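PDB 5LY9: variant surface glycoprotein MITAT 1.1 from Trypanosoma brucei brucei, which forms a coat on the surface of the parasite, which evades the host immune response by expressing a series of antigenically distinct variants. Local coordinates for residues Q233-G236 / N237-A241; A245-E248 / A249-R253; L350-Y353 / E354-A357; T59-L62 / Q63-T66. All coordinates share one frame; numbering follows the deposited sequence.

Interaction 1 (Q233-G236 / N237-A241)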
loop_
_atom_site.group_PDB
_atom_site.type_symbol
_atom_site.label_atom_id
_atom_site.label_comp_id
_atom_site.label_asym_id
_atom_site.label_seq_id
_atom_site.Cartn_x
_atom_site.Cartn_y
_atom_site.Cartn_z
ATOM N N GLN A 233 -9.792 -24.279 -6.708
ATOM C CA GLN A 233 -8.487 -24.887 -6.523
ATOM C C GLN A 233 -7.585 -24.513 -7.698
ATOM O O GLN A 233 -6.470 -24.238 -7.476
ATOM C CB GLN A 233 -8.609 -26.407 -6.301
ATOM C CG GLN A 233 -9.476 -26.724 -5.082
ATOM C CD GLN A 233 -9.653 -28.207 -4.852
ATOM O OE1 GLN A 233 -9.209 -29.015 -5.646
ATOM N NE2 GLN A 233 -10.383 -28.563 -3.845
ATOM N N ALA A 234 -8.084 -24.538 -8.913
ATOM C CA ALA A 234 -7.300 -24.278 -10.137
ATOM C C ALA A 234 -7.818 -22.947 -10.660
ATOM O O ALA A 234 -8.766 -22.906 -11.456
ATOM C CB ALA A 234 -7.594 -25.384 -11.159
ATOM N N MET A 235 -7.308 -21.872 -10.133
ATOM C CA MET A 235 -7.796 -20.547 -10.562
ATOM C C MET A 235 -7.354 -20.232 -12.011
ATOM O O MET A 235 -6.297 -20.665 -12.456
ATOM C CB MET A 235 -7.259 -19.513 -9.604
ATOM C CG MET A 235 -7.880 -19.590 -8.205
ATOM S SD MET A 235 -9.652 -19.246 -8.198
ATOM C CE MET A 235 -9.688 -17.516 -8.702
ATOM N N GLY A 236 -8.110 -19.396 -12.691
ATOM C CA GLY A 236 -7.745 -18.946 -14.040
ATOM C C GLY A 236 -8.689 -17.886 -14.539
ATOM O O GLY A 236 -9.533 -17.351 -13.765
ATOM N N ASN A 237 -8.593 -17.618 -15.835
ATOM C CA ASN A 237 -9.261 -16.440 -16.411
ATOM C C ASN A 237 -10.745 -16.409 -16.196
ATOM O O ASN A 237 -11.335 -15.357 -15.927
ATOM C CB ASN A 237 -8.894 -16.237 -17.901
ATOM C CG ASN A 237 -7.469 -15.770 -18.079
ATOM O OD1 ASN A 237 -6.876 -15.196 -17.202
ATOM N ND2 ASN A 237 -6.895 -16.040 -19.249
ATOM N N GLY A 238 -11.368 -17.557 -16.271
ATOM C CA GLY A 238 -12.791 -17.643 -16.090
ATOM C C GLY A 238 -13.365 -17.174 -14.761
ATOM O O GLY A 238 -14.491 -16.667 -14.710
ATOM N N HIS A 239 -12.568 -17.283 -13.696
ATOM C CA HIS A 239 -12.958 -16.726 -12.429
ATOM C C HIS A 239 -13.100 -15.231 -12.455
ATOM O O HIS A 239 -13.827 -14.692 -11.603
ATOM C CB HIS A 239 -11.959 -17.173 -11.322
ATOM C CG HIS A 239 -12.020 -18.638 -11.031
ATOM N ND1 HIS A 239 -11.213 -19.555 -11.654
ATOM C CD2 HIS A 239 -12.763 -19.339 -10.157
ATOM C CE1 HIS A 239 -11.460 -20.767 -11.202
ATOM N NE2 HIS A 239 -12.414 -20.659 -10.295
ATOM N N LYS A 240 -12.460 -14.530 -13.387
ATOM C CA LYS A 240 -12.708 -13.068 -13.461
ATOM C C LYS A 240 -14.186 -12.763 -13.676
ATOM O O LYS A 240 -14.694 -11.753 -13.212
ATOM C CB LYS A 240 -11.948 -12.435 -14.607
ATOM C CG LYS A 240 -10.441 -12.402 -14.413
ATOM C CD LYS A 240 -9.778 -11.577 -15.506
ATOM C CE LYS A 240 -10.133 -10.068 -15.349
ATOM N NZ LYS A 240 -9.079 -9.097 -15.872
ATOM N N ALA A 241 -14.909 -13.651 -14.364
ATOM C CA ALA A 241 -16.348 -13.476 -14.613
ATOM C C ALA A 241 -17.121 -14.002 -13.462
ATOM O O ALA A 241 -18.019 -13.333 -13.020
ATOM C CB ALA A 241 -16.787 -14.211 -15.869
#

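Interaction 2 (A245-E248 / A249-R253)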
loop_
_atom_site.group_PDB
_atom_site.type_symbol
_atom_site.label_atom_id
_atom_site.label_comp_id
_atom_site.label_asym_id
_atom_site.label_seq_id
_atom_site.Cartn_x
_atom_site.Cartn_y
_atom_site.Cartn_z
ATOM N N ALA A 245 -13.766 -11.213 -7.059
ATOM C CA ALA A 245 -12.940 -10.920 -5.883
ATOM C C ALA A 245 -11.920 -12.020 -5.591
ATOM O O ALA A 245 -10.817 -11.732 -5.084
ATOM C CB ALA A 245 -13.783 -10.647 -4.654
ATOM N N TRP A 246 -12.286 -13.283 -5.877
ATOM C CA TRP A 246 -11.400 -14.431 -5.675
ATOM C C TRP A 246 -10.286 -14.443 -6.707
ATOM O O TRP A 246 -9.147 -14.645 -6.358
ATOM C CB TRP A 246 -12.175 -15.735 -5.757
ATOM C CG TRP A 246 -13.218 -15.841 -4.693
ATOM C CD1 TRP A 246 -14.484 -15.343 -4.702
ATOM C CD2 TRP A 246 -13.105 -16.580 -3.484
ATOM N NE1 TRP A 246 -15.159 -15.729 -3.580
ATOM C CE2 TRP A 246 -14.341 -16.502 -2.816
ATOM C CE3 TRP A 246 -12.081 -17.293 -2.888
ATOM C CZ2 TRP A 246 -14.551 -17.117 -1.552
ATOM C CZ3 TRP A 246 -12.295 -17.880 -1.654
ATOM C CH2 TRP A 246 -13.497 -17.797 -1.006
ATOM N N HIS A 247 -10.621 -14.169 -7.948
ATOM C CA HIS A 247 -9.588 -14.041 -8.965
ATOM C C HIS A 247 -8.650 -12.889 -8.618
ATOM O O HIS A 247 -7.437 -13.043 -8.755
ATOM C CB HIS A 247 -10.227 -13.719 -10.317
ATOM C CG HIS A 247 -9.223 -13.631 -11.409
ATOM N ND1 HIS A 247 -8.485 -12.507 -11.630
ATOM C CD2 HIS A 247 -8.744 -14.570 -12.250
ATOM C CE1 HIS A 247 -7.628 -12.729 -12.618
ATOM N NE2 HIS A 247 -7.811 -13.954 -13.055
ATOM N N GLU A 248 -9.194 -11.750 -8.142
ATOM C CA GLU A 248 -8.395 -10.610 -7.873
ATOM C C GLU A 248 -7.403 -10.819 -6.720
ATOM O O GLU A 248 -6.223 -10.490 -6.847
ATOM C CB GLU A 248 -9.275 -9.379 -7.602
ATOM C CG GLU A 248 -8.471 -8.166 -7.179
ATOM C CD GLU A 248 -7.557 -7.565 -8.250
ATOM O OE1 GLU A 248 -7.567 -7.965 -9.421
ATOM O OE2 GLU A 248 -6.812 -6.648 -7.896
ATOM N N ALA A 249 -7.832 -11.426 -5.603
ATOM C CA ALA A 249 -6.860 -11.749 -4.529
ATOM C C ALA A 249 -5.794 -12.717 -4.998
ATOM O O ALA A 249 -4.650 -12.556 -4.645
ATOM C CB ALA A 249 -7.521 -12.283 -3.302
ATOM N N TRP A 250 -6.182 -13.690 -5.806
ATOM C CA TRP A 250 -5.218 -14.643 -6.301
ATOM C C TRP A 250 -4.156 -14.046 -7.205
ATOM O O TRP A 250 -2.943 -14.242 -6.993
ATOM C CB TRP A 250 -5.950 -15.814 -6.964
ATOM C CG TRP A 250 -5.107 -16.725 -7.742
ATOM C CD1 TRP A 250 -4.271 -17.666 -7.276
ATOM C CD2 TRP A 250 -5.123 -16.843 -9.164
ATOM N NE1 TRP A 250 -3.707 -18.368 -8.357
ATOM C CE2 TRP A 250 -4.186 -17.845 -9.518
ATOM C CE3 TRP A 250 -5.766 -16.129 -10.172
ATOM C CZ2 TRP A 250 -3.917 -18.202 -10.864
ATOM C CZ3 TRP A 250 -5.535 -16.491 -11.519
ATOM C CH2 TRP A 250 -4.573 -17.494 -11.837
ATOM N N GLU A 251 -4.610 -13.355 -8.215
ATOM C CA GLU A 251 -3.705 -12.694 -9.172
ATOM C C GLU A 251 -2.874 -11.626 -8.481
ATOM O O GLU A 251 -1.648 -11.562 -8.683
ATOM C CB GLU A 251 -4.493 -12.100 -10.312
ATOM C CG GLU A 251 -3.603 -11.429 -11.330
ATOM C CD GLU A 251 -4.329 -11.027 -12.593
ATOM O OE1 GLU A 251 -4.542 -11.935 -13.463
ATOM O OE2 GLU A 251 -4.713 -9.848 -12.682
ATOM N N ALA A 252 -3.481 -10.816 -7.609
ATOM C CA ALA A 252 -2.707 -9.780 -6.960
ATOM C C ALA A 252 -1.635 -10.403 -6.074
ATOM O O ALA A 252 -0.525 -9.895 -5.975
ATOM C CB ALA A 252 -3.608 -8.899 -6.131
ATOM N N ARG A 253 -1.970 -11.497 -5.395
ATOM C CA ARG A 253 -0.948 -12.107 -4.582
ATOM C C ARG A 253 0.223 -12.588 -5.428
ATOM O O ARG A 253 1.402 -12.392 -5.080
ATOM C CB ARG A 253 -1.543 -13.236 -3.711
ATOM C CG ARG A 253 -0.686 -13.438 -2.457
ATOM C CD ARG A 253 -1.145 -14.520 -1.569
ATOM N NE ARG A 253 -0.556 -14.362 -0.240
ATOM C CZ ARG A 253 -0.677 -15.261 0.725
ATOM N NH1 ARG A 253 -1.350 -16.441 0.516
ATOM N NH2 ARG A 253 -0.175 -14.955 1.948
#

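Interaction 3 (L350-Y353 / E354-A357)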
loop_
_atom_site.group_PDB
_atom_site.type_symbol
_atom_site.label_atom_id
_atom_site.label_comp_id
_atom_site.label_asym_id
_atom_site.label_seq_id
_atom_site.Cartn_x
_atom_site.Cartn_y
_atom_site.Cartn_z
ATOM N N LEU A 350 29.181 13.483 2.782
ATOM C CA LEU A 350 29.411 13.855 1.391
ATOM C C LEU A 350 29.335 15.359 1.201
ATOM O O LEU A 350 30.204 15.928 0.502
ATOM C CB LEU A 350 28.516 13.164 0.428
ATOM C CG LEU A 350 28.759 13.487 -1.050
ATOM C CD1 LEU A 350 30.226 13.128 -1.412
ATOM C CD2 LEU A 350 27.787 12.712 -1.904
ATOM N N SER A 351 28.349 15.983 1.807
ATOM C CA SER A 351 28.238 17.444 1.688
ATOM C C SER A 351 29.506 18.168 2.155
ATOM O O SER A 351 29.978 19.085 1.506
ATOM C CB SER A 351 27.032 17.917 2.453
ATOM O OG SER A 351 25.829 17.294 1.989
ATOM N N ASN A 352 30.017 17.743 3.303
ATOM C CA ASN A 352 31.194 18.345 3.906
ATOM C C ASN A 352 32.399 18.103 2.973
ATOM O O ASN A 352 33.179 19.024 2.714
ATOM C CB ASN A 352 31.421 17.741 5.282
ATOM C CG ASN A 352 32.288 18.595 6.157
ATOM O OD1 ASN A 352 32.283 18.475 7.375
ATOM N ND2 ASN A 352 33.096 19.424 5.533
ATOM N N TYR A 353 32.549 16.887 2.462
ATOM C CA TYR A 353 33.737 16.636 1.579
ATOM C C TYR A 353 33.630 17.293 0.241
ATOM O O TYR A 353 34.684 17.590 -0.271
ATOM C CB TYR A 353 34.085 15.148 1.378
ATOM C CG TYR A 353 34.868 14.578 2.508
ATOM C CD1 TYR A 353 36.192 14.953 2.735
ATOM C CD2 TYR A 353 34.304 13.663 3.373
ATOM C CE1 TYR A 353 36.897 14.423 3.794
ATOM C CE2 TYR A 353 34.982 13.173 4.459
ATOM C CZ TYR A 353 36.302 13.518 4.644
ATOM O OH TYR A 353 36.995 12.963 5.685
ATOM N N GLU A 354 32.448 17.486 -0.339
ATOM C CA GLU A 354 32.330 18.277 -1.589
ATOM C C GLU A 354 32.827 19.779 -1.346
ATOM O O GLU A 354 33.396 20.452 -2.267
ATOM C CB GLU A 354 30.934 18.267 -2.191
ATOM C CG GLU A 354 30.387 16.943 -2.807
ATOM C CD GLU A 354 28.896 17.015 -3.368
ATOM O OE1 GLU A 354 28.163 18.047 -3.193
ATOM O OE2 GLU A 354 28.417 15.971 -3.966
ATOM N N MET A 355 32.582 20.321 -0.165
ATOM C CA MET A 355 33.018 21.658 0.156
ATOM C C MET A 355 34.526 21.647 0.256
ATOM O O MET A 355 35.206 22.491 -0.338
ATOM C CB MET A 355 32.440 22.171 1.493
ATOM C CG MET A 355 32.737 23.649 1.721
ATOM S SD MET A 355 31.898 24.248 3.198
ATOM C CE MET A 355 32.645 23.294 4.435
ATOM N N ILE A 356 35.050 20.682 0.977
ATOM C CA ILE A 356 36.485 20.530 1.175
ATOM C C ILE A 356 37.196 20.357 -0.144
ATOM O O ILE A 356 38.285 20.967 -0.356
ATOM C CB ILE A 356 36.806 19.365 2.114
ATOM C CG1 ILE A 356 36.446 19.731 3.547
ATOM C CG2 ILE A 356 38.299 18.982 1.996
ATOM C CD1 ILE A 356 36.403 18.563 4.511
ATOM N N ALA A 357 36.585 19.611 -1.044
ATOM C CA ALA A 357 37.178 19.366 -2.369
ATOM C C ALA A 357 37.234 20.653 -3.196
ATOM O O ALA A 357 38.215 20.876 -3.978
ATOM C CB ALA A 357 36.347 18.335 -3.138
#

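Interaction 4 (T59-L62 / Q63-T66). Unlike the reference sequence in segment 63-66: Leu65 (reference Ser).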
loop_
_atom_site.group_PDB
_atom_site.type_symbol
_atom_site.label_atom_id
_atom_site.label_comp_id
_atom_site.label_asym_id
_atom_site.label_seq_id
_atom_site.Cartn_x
_atom_site.Cartn_y
_atom_site.Cartn_z
ATOM N N THR A 59 43.209 9.463 -6.323
ATOM C CA THR A 59 43.157 7.997 -6.304
ATOM C C THR A 59 43.614 7.402 -7.617
ATOM O O THR A 59 43.239 7.894 -8.716
ATOM C CB THR A 59 41.672 7.519 -6.012
ATOM O OG1 THR A 59 41.634 6.090 -5.918
ATOM C CG2 THR A 59 40.686 8.042 -7.077
ATOM N N GLN A 60 44.373 6.325 -7.543
ATOM C CA GLN A 60 44.675 5.564 -8.747
ATOM C C GLN A 60 43.555 4.646 -9.196
ATOM O O GLN A 60 43.715 3.984 -10.169
ATOM C CB GLN A 60 45.977 4.777 -8.573
ATOM C CG GLN A 60 47.219 5.679 -8.343
ATOM C CD GLN A 60 47.354 6.823 -9.349
ATOM O OE1 GLN A 60 46.793 7.922 -9.147
ATOM N NE2 GLN A 60 48.108 6.588 -10.427
ATOM N N ALA A 61 42.429 4.662 -8.495
ATOM C CA ALA A 61 41.284 3.849 -8.844
ATOM C C ALA A 61 40.137 4.690 -9.331
ATOM O O ALA A 61 38.950 4.311 -9.141
ATOM C CB ALA A 61 40.857 3.038 -7.667
ATOM N N LEU A 62 40.479 5.796 -9.974
ATOM C CA LEU A 62 39.464 6.807 -10.345
ATOM C C LEU A 62 38.379 6.185 -11.229
ATOM O O LEU A 62 37.186 6.406 -10.943
ATOM C CB LEU A 62 40.109 8.014 -11.028
ATOM C CG LEU A 62 39.092 9.042 -11.518
ATOM C CD1 LEU A 62 38.343 9.594 -10.333
ATOM C CD2 LEU A 62 39.774 10.149 -12.268
ATOM N N GLN A 63 38.767 5.477 -12.296
ATOM C CA GLN A 63 37.798 4.975 -13.205
ATOM C C GLN A 63 36.957 3.833 -12.608
ATOM O O GLN A 63 35.756 3.804 -12.821
ATOM C CB GLN A 63 38.387 4.511 -14.531
ATOM C CG GLN A 63 38.997 5.661 -15.343
ATOM C CD GLN A 63 39.592 5.171 -16.687
ATOM O OE1 GLN A 63 39.082 4.290 -17.327
ATOM N NE2 GLN A 63 40.645 5.789 -17.122
ATOM N N GLN A 64 37.585 2.913 -11.886
ATOM C CA GLN A 64 36.846 1.811 -11.213
ATOM C C GLN A 64 35.812 2.383 -10.239
ATOM O O GLN A 64 34.643 1.988 -10.211
ATOM C CB GLN A 64 37.824 0.957 -10.410
ATOM C CG GLN A 64 38.824 0.224 -11.278
ATOM C CD GLN A 64 40.096 0.974 -11.642
ATOM O OE1 GLN A 64 40.212 2.190 -11.534
ATOM N NE2 GLN A 64 41.062 0.229 -12.173
ATOM N N LEU A 65 36.215 3.378 -9.487
ATOM C CA LEU A 65 35.331 3.920 -8.422
ATOM C C LEU A 65 34.213 4.827 -9.007
ATOM O O LEU A 65 33.081 4.813 -8.541
ATOM C CB LEU A 65 36.174 4.675 -7.403
ATOM C CG LEU A 65 37.078 3.713 -6.592
ATOM C CD1 LEU A 65 37.905 4.486 -5.617
ATOM C CD2 LEU A 65 36.238 2.736 -5.803
ATOM N N THR A 66 34.541 5.577 -10.045
ATOM C CA THR A 66 33.543 6.372 -10.776
ATOM C C THR A 66 32.438 5.455 -11.301
ATOM O O THR A 66 31.265 5.742 -11.155
ATOM C CB THR A 66 34.154 7.161 -11.892
ATOM O OG1 THR A 66 35.054 8.151 -11.357
ATOM C CG2 THR A 66 33.135 7.866 -12.726
#

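Interaction 1 (Q233-G236 / N237-A241)
One face of the His239 imidazole is covered by the thioether of Met235. Met235 SD sits over the centre of the ring, 3.6 Å from the His239 centroid and 4° off the ring normal. This is a sulfur-aromatic contact. Met235 CE lies over the same face, 3.5 Å from His239 CG, and adds a CH-pi contact. The two side chains cross at about a right angle. The methionine chain bends at chi2 and again at chi3 (-65°), which folds its end over the ring. At the edge, Gly236 O lies in the ring plane. Ala234 O approaches obliquely and comes within 3.4 Å of His239 CE1.

Both ring nitrogens have partners. Gly236 N donates to His239 ND1 over 3.3 Å, but it is tilted 26° out of the ring plane. His239 NE2 is hydrogen-bonded to Asn231 O, which points to a proton on NE2. ND1 then probably acts as acceptor, although a weak bond from His239 ND1 to Gly236 O (3.5 Å) is a possible alternative. Bonds at two nitrogens and sulfur over one face should together fix the ring rotation.

The backbone brings these groups together. His239 N donates to Gly236 O at 3.0 Å. Lys240 N then bonds to Asn237 O at 2.9 Å as the chain starts to coil. The contact lies at the surface, but Met235 also packs on Trp250, and His239 on His247. The arrangement is a type I beta turn from Gly236 to His239, leading from the loop after strand 228-229 into the short helix 239-242.

Interaction 2 (A245-E248 / A249-R253)
Trp250 and Glu251 both meet His247 on one side of the alpha-helix 244-254, at the i to i+3 and i to i+4 spacings of adjacent turns. Trp250 turns an edge of its indole toward the face of the His247 imidazole. The pair is an offset edge-to-face stack with the planes 73° apart. Trp250 CE3 lies above the imidazole, toward its rim. Trp250 CZ3 comes within 3.7 Å of His247 NE2, which lies in the plane of the indole. His247 CG is anti to the backbone N (chi1 -178°), and this swings the ring along the helix toward the later residues. The indole is held from outside as well, by a bond from Trp250 NE1 to Gln164 O.

Glu251 meets another part of the same ring. Its OE1 lies at the imidazole edge, 3.3 Å from His247 CE1. The carboxylate is turned 76° from the ring plane, and the contact is with a carbon. The stronger partner of Glu251 is Arg93, which makes a salt bridge to OE2. Glu248 also binds Arg93, and Arg96 as well. The two carboxylates come within 4.7 Å (Glu248 OE1 to Glu251 OE2), and the shared arginine probably offsets their repulsion.

The backbone is regular. Glu251 N donates to His247 O at 2.9 Å in a nearly straight bond, and Ala252 N to Glu248 O at 2.9 Å.

The helix lies against the long helix 62-114, which supplies both arginines and also meets Ala245 and Ala252. Trp246 reaches helix 8-21, while His247 packs on helix 239-242.

Interaction 3 (L350-Y353 / E354-A357)
Glu354 reaches back across Leu350, one turn earlier in the helix. Its CG lies beside the backbone N (chi1 -69°) and the chain is extended beyond it, which brings Glu354 OE2 to 3.8 Å from Leu350 CG. This limb of the carboxylate meets a hydrocarbon surface. The other limb is paired: Glu354 OE1 forms a salt bridge with Arg69 of the second subunit. The same arginine reaches Ser351 OG, which is also hydrogen-bonded to Gly347 O.

Both oxygens of Asn352 accept hydrogen bonds. Its OD1 bonds to Ala329 N, and its backbone O accepts from Ile356 N at 3.0 Å. Met355 N is shared, weakly, between Ser351 O (3.3 Å) and Asn352 O (3.2 Å). Leu350 O accepts from Glu354 N at 2.9 Å. Tyr353 O takes Ala357 N at the same distance.

These are turns of helix 343-367, where one side faces the second subunit of the VSG dimer and another faces helix 24-55 and nearby loops. On the loop side, Asn352 ND2 touches Ile356 CD1 at 3.6 Å. Tyr353 and Ile356 lie side by side and point the same way, with Tyr353 CD1 4.0 Å from Ile356 CD1. Ile328 packs against both.

Interaction 4 (T59-L62 / Q63-T66)
Thr66 and Leu62 are joined by two hydrogen bonds to one carbonyl. Thr66 N donates to Leu62 O at 2.9 Å, and Thr66 OG1 donates to the same oxygen at 2.8 Å. They approach from opposite faces of the carbonyl plane. The hydroxyl lies beside its own backbone N (chi1 -65°), the position from which it can reach back one turn. Leu65 N donates to Ala61 O at 2.9 Å. Before the helix, Ala61 N donates to Thr59 OG1 at 3.1 Å, an ST turn. Ala61 itself holds the N-cap position.

Packing contacts run beside these bonds. The apolar pair is Leu65 CD1 and Ala61 CB, 3.9 Å apart. Leu62 and Thr66 point the same way, and Leu62 CD1 lies against the threonine hydroxyl, 3.7 Å from Thr66 OG1. Leu65 continues onto Tyr52 and Leu53 of helix 24-55, and Thr66 onto Met355 of the second subunit.

Gln64 folds its amide back over Ala61, where OE1 is 3.3 Å from Ala61 CA. Its NE2 bonds to Leu303 O.

The chemistry implies a start of helix 62-114 held by main-chain bonds and apolar packing together, with threonine hydroxyls adding grip at the turn before it and within its first turns.

In the fold
This chain is the N-terminal part of the VSG, and the four local contacts occupy two distant regions of it. Interactions 1 and 2 touch: the turn and short helix 239-242 of the first rest on helix 244-254 of the second. Interaction 1 is a surface turn built on one imidazole; interaction 2 is buried, with aromatic rings and carboxylates held by arginines of helix 62-114. That helix starts at interaction 4, whose centre lies about 49 Å from that of interaction 2. Within one chain, buried interaction 3 and partly buried interaction 4 lie about 18 Å apart between centres and do not touch. Across the dimer they meet, Met355 packing on Thr66 of the second subunit.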